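Non-atp dependent l-selective hydantoinase (Arthrobacter aurescens, PDB 1GKR) catalyses the zinc-dependent hydrolytic ring opening of 5-substituted hydantoins, acting more readily on aryl than on alkyl derivatives, as a homotetramer with two zinc ions per subunit. Local coordinates at residues Gly114-Val119 with Val441-Gly446; Asp65-Asn70 with Ile95-Thr100; Leu338-Pro343 with Ser403-Leu408; Pro54-Glu59 with Gly85-Ile90; Ile391-Ile396 with Ala422-Met427. All coordinates share one frame; numbering follows the deposited sequence.

In the fold
Contact 4, fully buried, pairs the parallel strands 51-62 and 87-92 near the middle of the chain. Contact 5 continues outward from it, because strand 389-393 neighbours strand 51-62; its backbone bonds run from an aliphatic end at Ile391 to Asp393 and the Asx turn. In contact 3, Leu338 and Leu342 pack on contact 4, and Leu342 and Pro343 on contact 5, but its chemistry is a carboxylate bonded to a loop N-H. Contacts 1, 2 and 5 have centres about 19 Å from the chain's; contact 1 joins a helix end to a loop through glycine N-H groups, contact 2 joins two loops with a single weak backbone bond, and the Arg116-Asp65 salt bridge ties them.

Contact 1 (Gly114-Val119 with Val441-Gly446); sequences GQRLKV and VEQGFG
Leu117 O is held by two backbone N-H groups of the 441-446 loop. Gly444 N donates to Leu117 O at 2.9 Å, and Gly446 N donates to the same oxygen at 3.1 Å and at 159°. The two donors come from opposite faces of the carbonyl plane, so the oxygen is straddled. One residue on, Lys118 runs past Val441 in the reverse direction, with Lys118 CB 4.1 Å from Val441 CG1. Lys118 O meets the Phe445 ring at its edge, in the ring plane, while Val441 CG2 sits over one face of that ring.

The next shell sets these groups in place. A type II turn from Glu442 to Phe445, closed by Phe445 N to Glu442 O, puts Gly444 at its third position with a phi of 104°. Lys118 CE passes Val441 O, and NZ ends in a salt bridge with Glu80; the backbone N of Lys118 bonds to Ser79 OG. Arg116, whose CG passes Gln443 NE2, is drawn off to Glu76 and Asp65.

Thus the end of helix 103-116 is joined to the C-terminal loop, with helix 75-85 flanking the basic side chains and strand 431-435 packing on Phe445.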
# COMPACT_ATOMS: atom_id res chain seq x y z
N GLY A 114 -43.31 6.37 -19.88
CA GLY A 114 -43.53 7.63 -20.57
C GLY A 114 -44.96 8.16 -20.47
O GLY A 114 -45.19 9.36 -20.56
N GLN A 115 -45.91 7.26 -20.28
CA GLN A 115 -47.30 7.66 -20.19
C GLN A 115 -47.74 8.01 -18.78
O GLN A 115 -48.71 8.75 -18.60
CB GLN A 115 -48.21 6.56 -20.70
CG GLN A 115 -48.04 6.21 -22.16
CD GLN A 115 -48.80 4.94 -22.53
OE1 GLN A 115 -48.79 4.51 -23.68
NE2 GLN A 115 -49.47 4.34 -21.54
N ARG A 116 -47.05 7.50 -17.78
CA ARG A 116 -47.49 7.78 -16.43
C ARG A 116 -46.57 8.53 -15.48
O ARG A 116 -47.04 9.06 -14.46
CB ARG A 116 -47.95 6.47 -15.79
CG ARG A 116 -49.19 5.90 -16.47
CD ARG A 116 -49.66 4.63 -15.81
NE ARG A 116 -48.92 3.47 -16.28
CZ ARG A 116 -48.35 2.58 -15.48
NH1 ARG A 116 -48.43 2.73 -14.16
NH2 ARG A 116 -47.71 1.53 -16.00
N LEU A 117 -45.28 8.61 -15.79
CA LEU A 117 -44.33 9.31 -14.94
C LEU A 117 -44.54 10.82 -14.96
O LEU A 117 -44.98 11.38 -15.97
CB LEU A 117 -42.91 8.98 -15.36
CG LEU A 117 -42.43 7.64 -14.82
CD1 LEU A 117 -41.11 7.25 -15.47
CD2 LEU A 117 -42.31 7.75 -13.30
N LYS A 118 -44.23 11.47 -13.85
CA LYS A 118 -44.40 12.92 -13.77
C LYS A 118 -43.06 13.68 -13.76
O LYS A 118 -43.05 14.91 -13.89
CB LYS A 118 -45.24 13.28 -12.54
CG LYS A 118 -46.71 12.84 -12.61
CD LYS A 118 -47.52 13.63 -11.59
CE LYS A 118 -49.03 13.45 -11.76
NZ LYS A 118 -49.49 12.15 -11.21
N VAL A 119 -41.95 12.98 -13.61
CA VAL A 119 -40.64 13.62 -13.67
C VAL A 119 -39.91 12.89 -14.81
O VAL A 119 -40.39 11.86 -15.28
CB VAL A 119 -39.87 13.50 -12.34
CG1 VAL A 119 -40.63 14.26 -11.25
CG2 VAL A 119 -39.70 12.05 -11.96
N VAL A 441 -48.57 18.92 -12.35
CA VAL A 441 -48.48 18.40 -13.70
C VAL A 441 -49.20 17.05 -13.84
O VAL A 441 -49.28 16.28 -12.88
CB VAL A 441 -46.99 18.34 -14.10
CG1 VAL A 441 -46.38 17.01 -13.70
CG2 VAL A 441 -46.83 18.63 -15.56
N GLU A 442 -49.74 16.77 -15.02
CA GLU A 442 -50.46 15.52 -15.25
C GLU A 442 -49.55 14.34 -15.56
O GLU A 442 -48.42 14.50 -15.99
CB GLU A 442 -51.50 15.67 -16.36
CG GLU A 442 -51.22 16.78 -17.39
CD GLU A 442 -49.94 16.58 -18.20
OE1 GLU A 442 -49.79 15.51 -18.86
OE2 GLU A 442 -49.08 17.49 -18.20
N GLN A 443 -50.06 13.13 -15.32
CA GLN A 443 -49.26 11.95 -15.58
C GLN A 443 -48.85 11.87 -17.05
O GLN A 443 -49.64 12.14 -17.93
CB GLN A 443 -50.02 10.70 -15.16
CG GLN A 443 -51.38 10.55 -15.78
CD GLN A 443 -52.08 9.29 -15.30
OE1 GLN A 443 -52.47 9.19 -14.13
NE2 GLN A 443 -52.23 8.32 -16.20
N GLY A 444 -47.60 11.50 -17.29
CA GLY A 444 -47.13 11.40 -18.66
C GLY A 444 -46.25 12.58 -19.03
O GLY A 444 -45.58 12.57 -20.07
N PHE A 445 -46.25 13.60 -18.18
CA PHE A 445 -45.44 14.78 -18.42
C PHE A 445 -43.95 14.42 -18.57
O PHE A 445 -43.23 15.05 -19.35
CB PHE A 445 -45.60 15.77 -17.27
CG PHE A 445 -44.64 16.91 -17.32
CD1 PHE A 445 -44.80 17.93 -18.26
CD2 PHE A 445 -43.54 16.95 -16.46
CE1 PHE A 445 -43.87 18.98 -18.34
CE2 PHE A 445 -42.61 17.99 -16.54
CZ PHE A 445 -42.78 19.00 -17.48
N GLY A 446 -43.51 13.40 -17.82
CA GLY A 446 -42.12 12.97 -17.87
C GLY A 446 -41.65 12.45 -19.22
O GLY A 446 -42.36 11.71 -19.91
O HOH W 1 -43.79 11.02 -22.35

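Contact 2 (Asp65-Asn70 with Ile95-Thr100); sequences DMDLKN and ITFPPT
Thr96 holds OG1 opposite its backbone N, and this first torsion turns the hydroxyl to Met66 CB, 3.5 Å from Thr96 OG1. In Met66, CG stands beside the backbone N (chi1 -55°), which lays CG alongside the same oxygen before the chain folds again at chi2; the two side chains cross obliquely. The Thr96 hydroxyl has its polar partner elsewhere, in a hydrogen bond with Ile64 O.

One residue on, the backbones touch. Asp67 N donates to Phe97 O at 3.0 Å, but the bond is bent to 132° and is weak. Asp67 CB lies 3.2 Å from Phe97 O, and the side chain then reaches Phe97 and Pro98: OD2 is 3.8 Å from Phe97 CD2, with the carboxylate and ring planes 50° apart, and it is as far from Pro98 CD. The peptide before Pro98 is cis, which probably helps to bring the proline ring to this side. Leu68 meets the root of the phenylalanine instead of its ring, its CD1 3.9 Å from Phe97 CB.

Asp65 shapes the first loop from within. Met66 N bonds to Asp65 OD2 at 2.8 Å, from above the carboxylate plane; OD2 also takes a salt bridge from Arg116, and OD1 accepts from Phe75 N.

Both pieces are loops leaving parallel barrel strands. Segment 65-70 leads from strand 51-62 toward helix 75-85. Segment 95-100 lies between strand 87-92 and helix 103-116, whose Lys109 packs on Met66 and Thr96.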
# COMPACT_ATOMS: atom_id res chain seq x y z
N ASP A 65 -43.36 -0.90 -10.47
CA ASP A 65 -44.55 -0.83 -11.32
C ASP A 65 -44.81 -2.13 -12.09
O ASP A 65 -44.58 -3.22 -11.57
CB ASP A 65 -44.41 0.34 -12.31
CG ASP A 65 -45.76 0.89 -12.79
OD1 ASP A 65 -46.42 1.64 -12.03
OD2 ASP A 65 -46.16 0.58 -13.94
N MET A 66 -45.28 -1.99 -13.32
CA MET A 66 -45.59 -3.12 -14.18
C MET A 66 -46.59 -4.08 -13.53
O MET A 66 -47.48 -3.63 -12.80
CB MET A 66 -44.31 -3.85 -14.57
CG MET A 66 -43.29 -2.92 -15.21
SD MET A 66 -43.98 -1.92 -16.57
CE MET A 66 -43.57 -2.98 -17.98
N ASP A 67 -46.46 -5.38 -13.77
CA ASP A 67 -47.42 -6.34 -13.21
C ASP A 67 -47.53 -6.32 -11.69
O ASP A 67 -48.47 -6.89 -11.13
CB ASP A 67 -47.09 -7.77 -13.68
CG ASP A 67 -47.33 -7.97 -15.17
OD1 ASP A 67 -47.82 -7.02 -15.84
OD2 ASP A 67 -47.02 -9.07 -15.67
N LEU A 68 -46.60 -5.67 -11.03
CA LEU A 68 -46.63 -5.61 -9.58
C LEU A 68 -46.98 -4.22 -9.08
O LEU A 68 -46.78 -3.92 -7.90
CB LEU A 68 -45.26 -6.01 -9.03
CG LEU A 68 -44.68 -7.34 -9.52
CD1 LEU A 68 -43.28 -7.52 -8.96
CD2 LEU A 68 -45.61 -8.50 -9.11
N LYS A 69 -47.50 -3.38 -9.95
CA LYS A 69 -47.79 -2.02 -9.54
C LYS A 69 -48.69 -1.86 -8.32
O LYS A 69 -48.51 -0.93 -7.55
CB LYS A 69 -48.33 -1.21 -10.72
CG LYS A 69 -49.76 -1.48 -11.10
CD LYS A 69 -50.08 -0.85 -12.46
CE LYS A 69 -49.45 -1.64 -13.59
NZ LYS A 69 -49.67 -1.01 -14.93
N ASN A 70 -49.64 -2.76 -8.10
CA ASN A 70 -50.50 -2.58 -6.93
C ASN A 70 -49.88 -3.08 -5.64
O ASN A 70 -50.49 -2.97 -4.58
CB ASN A 70 -51.84 -3.26 -7.15
CG ASN A 70 -52.66 -2.56 -8.20
OD1 ASN A 70 -52.92 -1.35 -8.10
ND2 ASN A 70 -53.06 -3.30 -9.24
N ILE A 95 -35.50 -4.32 -11.74
CA ILE A 95 -36.04 -5.37 -10.87
C ILE A 95 -37.54 -5.17 -10.80
O ILE A 95 -38.03 -4.30 -10.07
CB ILE A 95 -35.54 -5.28 -9.42
CG1 ILE A 95 -34.02 -5.05 -9.37
CG2 ILE A 95 -35.94 -6.53 -8.68
CD1 ILE A 95 -33.20 -6.27 -9.55
N THR A 96 -38.27 -5.97 -11.56
CA THR A 96 -39.73 -5.88 -11.57
C THR A 96 -40.23 -7.10 -12.30
O THR A 96 -39.45 -7.97 -12.67
CB THR A 96 -40.20 -4.57 -12.31
OG1 THR A 96 -41.63 -4.55 -12.36
CG2 THR A 96 -39.67 -4.51 -13.72
N PHE A 97 -41.55 -7.20 -12.48
CA PHE A 97 -42.07 -8.33 -13.23
C PHE A 97 -43.05 -7.85 -14.27
O PHE A 97 -44.00 -7.14 -13.95
CB PHE A 97 -42.77 -9.35 -12.36
CG PHE A 97 -43.07 -10.62 -13.09
CD1 PHE A 97 -42.09 -11.61 -13.23
CD2 PHE A 97 -44.30 -10.80 -13.73
CE1 PHE A 97 -42.33 -12.76 -14.01
CE2 PHE A 97 -44.55 -11.94 -14.50
CZ PHE A 97 -43.57 -12.92 -14.64
N PRO A 98 -42.81 -8.20 -15.54
CA PRO A 98 -41.66 -9.02 -15.93
C PRO A 98 -40.34 -8.26 -15.77
O PRO A 98 -40.31 -7.03 -15.81
CB PRO A 98 -41.96 -9.35 -17.39
CG PRO A 98 -42.66 -8.12 -17.85
CD PRO A 98 -43.60 -7.81 -16.72
N PRO A 99 -39.23 -8.99 -15.59
CA PRO A 99 -37.90 -8.41 -15.42
C PRO A 99 -37.50 -7.64 -16.66
O PRO A 99 -37.73 -8.12 -17.76
CB PRO A 99 -37.01 -9.63 -15.23
CG PRO A 99 -37.94 -10.65 -14.70
CD PRO A 99 -39.16 -10.45 -15.54
N THR A 100 -36.89 -6.48 -16.49
CA THR A 100 -36.47 -5.71 -17.65
C THR A 100 -35.13 -6.29 -18.14
O THR A 100 -34.11 -5.62 -18.10
CB THR A 100 -36.30 -4.23 -17.31
OG1 THR A 100 -37.41 -3.78 -16.53
CG2 THR A 100 -36.25 -3.41 -18.59

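Contact 3 (Leu338-Pro343 with Ser403-Leu408); sequences LETSLP and SQFRSL
Glu339 reaches across to the 403-408 loop, and its atoms meet Phe405 and Arg406 in turn. CB lies over one face of the Phe405 ring, 4.2 Å above the plane and displaced toward the rim. From CG the chain runs on extended (chi2 170°), sliding past the phenylalanine in the opposite direction, until Glu339 CD is 3.7 Å from Phe405 CD1. There the carboxylate divides its work. OE2 stays with carbon, 3.6 Å from Phe405 CD1 and close to the CA of the same residue. OE1 takes the polar role: Arg406 N donates to Glu339 OE1 at 3.0 Å and 167°, and OE1 accepts through its syn lone pair, on the side of OE2. The carboxylate remains inclined to the ring, so this is neither a stack nor a flat contact.

OE1 has a second partner in Ser81 OG, on helix 75-85; two partners thus grip this oxygen, which probably limits the carboxylate's rotation. Arg406 contributes mainly its backbone here. Its side chain bends at chi2 and chi3 and carries the guanidinium to a salt bridge with Glu80, leaving NE 6.2 Å from Glu339 OE1. Beside this, Thr340 crosses Phe405 at about a right angle and sets CG2 3.7 Å from Phe405 CZ.

This is packing outside the metal shell, with about 11 Å between the side chains of Thr340 and the zinc ligand Asp312. The carboxylate joins the approach to helix 341-350 and helix 75-85 of the amidohydrolase barrel to the loop that runs between strands 398-399 and 418-428, at the junction of barrel and beta domain.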
# COMPACT_ATOMS: atom_id res chain seq x y z
N LEU A 338 -37.65 8.50 -2.01
CA LEU A 338 -37.82 9.51 -3.03
C LEU A 338 -38.28 10.86 -2.48
O LEU A 338 -37.94 11.91 -3.02
CB LEU A 338 -38.83 9.01 -4.04
CG LEU A 338 -38.42 8.99 -5.50
CD1 LEU A 338 -36.93 8.79 -5.63
CD2 LEU A 338 -39.18 7.86 -6.18
N GLU A 339 -39.05 10.83 -1.41
CA GLU A 339 -39.57 12.06 -0.84
C GLU A 339 -38.74 12.63 0.30
O GLU A 339 -38.88 13.79 0.66
CB GLU A 339 -41.01 11.82 -0.37
CG GLU A 339 -41.94 13.00 -0.59
CD GLU A 339 -43.39 12.66 -0.36
OE1 GLU A 339 -43.88 11.71 -1.00
OE2 GLU A 339 -44.04 13.35 0.45
N THR A 340 -37.84 11.81 0.85
CA THR A 340 -37.00 12.22 1.97
C THR A 340 -35.49 12.36 1.70
O THR A 340 -34.75 12.80 2.57
CB THR A 340 -37.17 11.25 3.12
OG1 THR A 340 -36.87 9.92 2.68
CG2 THR A 340 -38.59 11.28 3.63
N SER A 341 -35.05 11.98 0.51
CA SER A 341 -33.63 12.03 0.19
C SER A 341 -32.97 13.41 0.30
O SER A 341 -32.02 13.58 1.07
CB SER A 341 -33.40 11.48 -1.19
OG SER A 341 -32.02 11.40 -1.42
N LEU A 342 -33.46 14.39 -0.45
CA LEU A 342 -32.86 15.72 -0.41
C LEU A 342 -33.04 16.37 0.96
O LEU A 342 -32.07 16.82 1.58
CB LEU A 342 -33.45 16.64 -1.48
CG LEU A 342 -32.54 17.65 -2.21
CD1 LEU A 342 -33.39 18.79 -2.75
CD2 LEU A 342 -31.48 18.20 -1.30
N PRO A 343 -34.29 16.45 1.44
CA PRO A 343 -34.45 17.08 2.76
C PRO A 343 -33.63 16.44 3.88
O PRO A 343 -33.17 17.14 4.80
CB PRO A 343 -35.97 17.02 3.00
CG PRO A 343 -36.50 16.10 1.93
CD PRO A 343 -35.58 16.29 0.77
N SER A 403 -47.30 9.38 6.24
CA SER A 403 -48.69 9.23 5.80
C SER A 403 -49.07 10.25 4.75
O SER A 403 -50.09 10.09 4.08
CB SER A 403 -49.63 9.38 6.98
OG SER A 403 -49.53 10.68 7.52
N GLN A 404 -48.26 11.29 4.61
CA GLN A 404 -48.50 12.34 3.62
C GLN A 404 -47.80 12.03 2.30
O GLN A 404 -47.96 12.77 1.33
CB GLN A 404 -48.03 13.69 4.15
CG GLN A 404 -48.80 14.19 5.36
CD GLN A 404 -50.30 14.10 5.15
OE1 GLN A 404 -50.84 14.69 4.21
NE2 GLN A 404 -50.98 13.35 6.02
N PHE A 405 -47.01 10.96 2.28
CA PHE A 405 -46.29 10.56 1.09
C PHE A 405 -47.21 10.43 -0.10
O PHE A 405 -48.33 9.94 0.02
CB PHE A 405 -45.58 9.22 1.30
CG PHE A 405 -44.28 9.33 2.04
CD1 PHE A 405 -43.89 10.53 2.63
CD2 PHE A 405 -43.45 8.21 2.17
CE1 PHE A 405 -42.69 10.61 3.33
CE2 PHE A 405 -42.25 8.29 2.87
CZ PHE A 405 -41.86 9.49 3.45
N ARG A 406 -46.73 10.84 -1.26
CA ARG A 406 -47.52 10.77 -2.48
C ARG A 406 -47.40 9.40 -3.15
O ARG A 406 -48.18 9.07 -4.04
CB ARG A 406 -47.05 11.86 -3.43
CG ARG A 406 -46.88 13.20 -2.73
CD ARG A 406 -48.22 13.77 -2.38
NE ARG A 406 -49.00 14.01 -3.59
CZ ARG A 406 -50.32 13.83 -3.69
NH1 ARG A 406 -51.02 13.38 -2.65
NH2 ARG A 406 -50.93 14.09 -4.84
N SER A 407 -46.43 8.61 -2.71
CA SER A 407 -46.19 7.29 -3.28
C SER A 407 -47.24 6.26 -2.90
O SER A 407 -48.10 6.52 -2.06
CB SER A 407 -44.82 6.78 -2.84
OG SER A 407 -44.76 6.68 -1.43
N LEU A 408 -47.17 5.09 -3.52
CA LEU A 408 -48.11 4.02 -3.23
C LEU A 408 -48.05 3.65 -1.75
O LEU A 408 -49.08 3.58 -1.09
CB LEU A 408 -47.82 2.77 -4.06
CG LEU A 408 -48.79 1.64 -3.73
CD1 LEU A 408 -50.18 2.06 -4.18
CD2 LEU A 408 -48.37 0.33 -4.41

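Contact 4 (Pro54-Glu59 with Gly85-Ile90); sequences PGVVDE and GGITTI
Val56 O is shared by two successive N-H groups of the neighbouring strand, neither of them strong. Thr88 N approaches Val56 O at 3.1 Å but badly bent, while Thr89 N lines up at 170° yet is 3.4 Å from the same Val56 O; both bonds are weak. Thr88 is not extended (psi -22°), which swings the N-H of Thr89 round to the oxygen already approached by Thr88 N.

Sounder bonds lie before and after. Val56 N donates to Gly86 O at 3.1 Å, in the carbonyl plane, and Asp58 N donates to Thr89 O at 3.0 Å, nearly along the C=O axis. Val57 pairs with Thr89 and Asp58 with Ile90 in parallel register, their short segments inclined at 32° to each other. Gly86, which ends helix 75-85 in a Schellman motif, lets the chain turn straight into the second strand.

On one face Val56 CG1 packs 3.8 Å from Ile87 CG1, and Ile87 also reaches the next residue on the same face, Asp58: Ile87 CG2 is 3.8 Å from Asp58 CB and its CD1 lies beside Asp58 OD2. On the other face Val57 and Thr89 lie side by side, pointing the same way.

Strand 51-62, helix 75-85 and strand 87-92 form a beta-alpha-beta unit of the barrel. On the face of Val56, Ile87 and Ile90, Asp58 is the polar exception, and it is provided for: OD1 accepts from His60 N and OD2 bonds with Ser311 OG. By holding the backbone of zinc ligand His60, this second-shell carboxylate probably helps to position it.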
# COMPACT_ATOMS: atom_id res chain seq x y z
N PRO A 54 -29.47 22.49 -9.38
CA PRO A 54 -30.04 21.70 -10.47
C PRO A 54 -30.93 20.62 -9.87
O PRO A 54 -30.77 20.25 -8.70
CB PRO A 54 -28.81 21.09 -11.14
CG PRO A 54 -27.70 22.04 -10.77
CD PRO A 54 -28.00 22.34 -9.33
N GLY A 55 -31.88 20.13 -10.67
CA GLY A 55 -32.75 19.09 -10.17
C GLY A 55 -31.89 17.90 -9.78
O GLY A 55 -30.87 17.61 -10.41
N VAL A 56 -32.29 17.20 -8.72
CA VAL A 56 -31.54 16.03 -8.29
C VAL A 56 -31.72 14.89 -9.28
O VAL A 56 -32.82 14.67 -9.78
CB VAL A 56 -32.02 15.56 -6.92
CG1 VAL A 56 -31.46 14.17 -6.63
CG2 VAL A 56 -31.59 16.56 -5.86
N VAL A 57 -30.64 14.19 -9.58
CA VAL A 57 -30.67 13.05 -10.49
C VAL A 57 -30.43 11.81 -9.65
O VAL A 57 -29.31 11.58 -9.20
CB VAL A 57 -29.57 13.16 -11.58
CG1 VAL A 57 -29.49 11.87 -12.38
CG2 VAL A 57 -29.88 14.33 -12.52
N ASP A 58 -31.48 11.02 -9.43
CA ASP A 58 -31.35 9.81 -8.63
C ASP A 58 -31.20 8.58 -9.53
O ASP A 58 -32.12 8.19 -10.24
CB ASP A 58 -32.56 9.65 -7.72
CG ASP A 58 -32.31 8.67 -6.62
OD1 ASP A 58 -31.60 7.68 -6.88
OD2 ASP A 58 -32.82 8.86 -5.50
N GLU A 59 -30.01 7.98 -9.49
CA GLU A 59 -29.65 6.82 -10.29
C GLU A 59 -30.10 5.49 -9.70
O GLU A 59 -29.89 4.44 -10.30
CB GLU A 59 -28.12 6.74 -10.43
CG GLU A 59 -27.44 6.52 -9.08
CD GLU A 59 -25.93 6.55 -9.14
OE1 GLU A 59 -25.37 7.13 -10.10
OE2 GLU A 59 -25.29 6.01 -8.21
N GLY A 85 -39.95 15.97 -3.75
CA GLY A 85 -38.65 15.75 -3.13
C GLY A 85 -37.51 16.43 -3.88
O GLY A 85 -36.37 16.36 -3.45
N GLY A 86 -37.82 17.09 -4.99
CA GLY A 86 -36.79 17.77 -5.75
C GLY A 86 -36.00 16.90 -6.71
O GLY A 86 -34.99 17.34 -7.27
N ILE A 87 -36.43 15.65 -6.90
CA ILE A 87 -35.76 14.74 -7.80
C ILE A 87 -36.42 14.85 -9.17
O ILE A 87 -37.51 14.33 -9.39
CB ILE A 87 -35.83 13.29 -7.26
CG1 ILE A 87 -35.08 13.23 -5.93
CG2 ILE A 87 -35.25 12.29 -8.27
CD1 ILE A 87 -35.10 11.86 -5.30
N THR A 88 -35.75 15.54 -10.08
CA THR A 88 -36.29 15.77 -11.41
C THR A 88 -36.06 14.68 -12.45
O THR A 88 -36.76 14.63 -13.46
CB THR A 88 -35.79 17.11 -11.93
OG1 THR A 88 -34.36 17.13 -11.84
CG2 THR A 88 -36.37 18.24 -11.09
N THR A 89 -35.05 13.84 -12.27
CA THR A 89 -34.91 12.73 -13.19
C THR A 89 -34.45 11.49 -12.42
O THR A 89 -33.59 11.56 -11.54
CB THR A 89 -33.98 13.01 -14.44
OG1 THR A 89 -32.80 12.22 -14.35
CG2 THR A 89 -33.64 14.45 -14.56
N ILE A 90 -35.09 10.36 -12.74
CA ILE A 90 -34.80 9.10 -12.09
C ILE A 90 -34.35 8.08 -13.12
O ILE A 90 -34.60 8.22 -14.32
CB ILE A 90 -36.08 8.52 -11.41
CG1 ILE A 90 -37.13 8.17 -12.47
CG2 ILE A 90 -36.68 9.54 -10.45
CD1 ILE A 90 -38.35 7.50 -11.92

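Contact 5 (Ile391-Ile396 with Ala422-Met427); sequences ILDLDI and APVLTM
Ile391 makes the tightly packed, buried end of this strand pair with Leu425 and Val424. Val424 N donates to Ile391 O at 2.9 Å and 176°, meeting the oxygen almost head-on, and Ile391 N returns a bond to Leu425 O at 3.1 Å. Around these bonds the aliphatic groups fit together. Ile391 CG1 stands beside its own backbone N (chi1 -68°), which leads CD1 along Leu425, 3.9 Å from Leu425 CG. The other branch, CG2, meets Val424 CG2 at 4.1 Å, the two side chains crossing at about a right angle. Ile391 thus bonds to two successive residues, and Val424, with psi near -1°, marks the place where the second strand turns a corner.

Val424 spans both parts of the contact: while its CG2 turns to Ile391, its CG1 lies against Asp393 CB. Here the side chains are fewer and Asp393, Ala422 and Val424 are partly open to solvent. Asp393 and Ala422 form a regular antiparallel hydrogen-bonded pair, with Asp393 N to Ala422 O at 3.2 Å and Ala422 N to Asp393 O at 3.2 Å. Leu392 and Pro423, the non-hydrogen-bonded pair between, point their side chains apart, and Leu392 packs on Met53. Past the pairing, Asp393 OD1 accepts from Asp395 N at 3.0 Å, an Asx turn that bends the chain as it leaves the strand, with Asp395 exposed.

Strand 389-393 lies between strands 51-62 and 418-428, and strand 431-435 follows beyond. This is the smaller beta domain that hydantoinases and dihydropyrimidinases carry beside their barrel, built from both ends of the chain.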
# COMPACT_ATOMS: atom_id res chain seq x y z
N ILE A 391 -35.78 25.59 -6.02
CA ILE A 391 -35.53 26.79 -5.24
C ILE A 391 -35.55 26.18 -3.84
O ILE A 391 -36.51 25.51 -3.47
CB ILE A 391 -36.65 27.83 -5.40
CG1 ILE A 391 -36.63 28.39 -6.82
CG2 ILE A 391 -36.44 28.95 -4.39
CD1 ILE A 391 -37.67 29.46 -7.09
N LEU A 392 -34.48 26.36 -3.09
CA LEU A 392 -34.40 25.79 -1.75
C LEU A 392 -34.79 26.74 -0.64
O LEU A 392 -34.86 27.94 -0.84
CB LEU A 392 -32.97 25.30 -1.49
CG LEU A 392 -32.60 23.86 -1.84
CD1 LEU A 392 -33.12 23.46 -3.20
CD2 LEU A 392 -31.10 23.74 -1.78
N ASP A 393 -35.06 26.19 0.52
CA ASP A 393 -35.38 26.98 1.69
C ASP A 393 -34.69 26.23 2.82
O ASP A 393 -35.18 25.19 3.27
CB ASP A 393 -36.88 27.03 1.93
CG ASP A 393 -37.27 28.04 2.99
OD1 ASP A 393 -36.61 28.09 4.05
OD2 ASP A 393 -38.24 28.78 2.77
N LEU A 394 -33.55 26.74 3.26
CA LEU A 394 -32.80 26.10 4.34
C LEU A 394 -33.22 26.58 5.71
O LEU A 394 -32.56 26.31 6.71
CB LEU A 394 -31.29 26.32 4.16
CG LEU A 394 -30.58 25.60 3.01
CD1 LEU A 394 -31.32 24.32 2.64
CD2 LEU A 394 -30.53 26.50 1.82
N ASP A 395 -34.34 27.28 5.78
CA ASP A 395 -34.81 27.75 7.06
C ASP A 395 -36.26 27.33 7.32
O ASP A 395 -37.14 28.15 7.56
CB ASP A 395 -34.66 29.26 7.14
CG ASP A 395 -35.03 29.80 8.50
OD1 ASP A 395 -34.57 29.22 9.52
OD2 ASP A 395 -35.77 30.80 8.54
N ILE A 396 -36.47 26.02 7.29
CA ILE A 396 -37.78 25.42 7.50
C ILE A 396 -37.78 24.70 8.84
O ILE A 396 -36.72 24.38 9.39
CB ILE A 396 -38.07 24.37 6.41
CG1 ILE A 396 -38.14 25.04 5.04
CG2 ILE A 396 -39.35 23.64 6.70
CD1 ILE A 396 -39.11 26.20 4.97
N ALA A 422 -35.52 22.10 2.54
CA ALA A 422 -36.20 21.33 1.52
C ALA A 422 -36.48 22.14 0.27
O ALA A 422 -36.50 23.37 0.31
CB ALA A 422 -37.51 20.79 2.06
N PRO A 423 -36.67 21.46 -0.86
CA PRO A 423 -36.96 22.23 -2.07
C PRO A 423 -38.40 22.72 -1.91
O PRO A 423 -39.24 21.98 -1.44
CB PRO A 423 -36.82 21.19 -3.19
CG PRO A 423 -37.21 19.90 -2.50
CD PRO A 423 -36.58 20.01 -1.14
N VAL A 424 -38.67 23.97 -2.28
CA VAL A 424 -40.01 24.54 -2.16
C VAL A 424 -40.62 24.82 -3.53
O VAL A 424 -41.74 25.30 -3.64
CB VAL A 424 -39.99 25.88 -1.36
CG1 VAL A 424 -39.38 25.66 0.01
CG2 VAL A 424 -39.20 26.93 -2.13
N LEU A 425 -39.87 24.53 -4.58
CA LEU A 425 -40.33 24.74 -5.95
C LEU A 425 -39.43 23.82 -6.75
O LEU A 425 -38.22 23.78 -6.53
CB LEU A 425 -40.09 26.20 -6.38
CG LEU A 425 -40.42 26.80 -7.76
CD1 LEU A 425 -39.82 26.00 -8.90
CD2 LEU A 425 -41.90 26.89 -7.93
N THR A 426 -40.02 23.05 -7.64
CA THR A 426 -39.20 22.19 -8.45
C THR A 426 -39.75 22.23 -9.85
O THR A 426 -40.96 22.11 -10.05
CB THR A 426 -39.14 20.73 -7.89
OG1 THR A 426 -39.48 19.80 -8.92
CG2 THR A 426 -40.05 20.56 -6.70
N MET A 427 -38.87 22.49 -10.82
CA MET A 427 -39.30 22.54 -12.19
C MET A 427 -38.43 21.69 -13.09
O MET A 427 -37.22 21.56 -12.85
CB MET A 427 -39.33 23.97 -12.73
CG MET A 427 -37.99 24.64 -13.00
SD MET A 427 -38.10 26.00 -14.24
CE MET A 427 -38.93 27.27 -13.34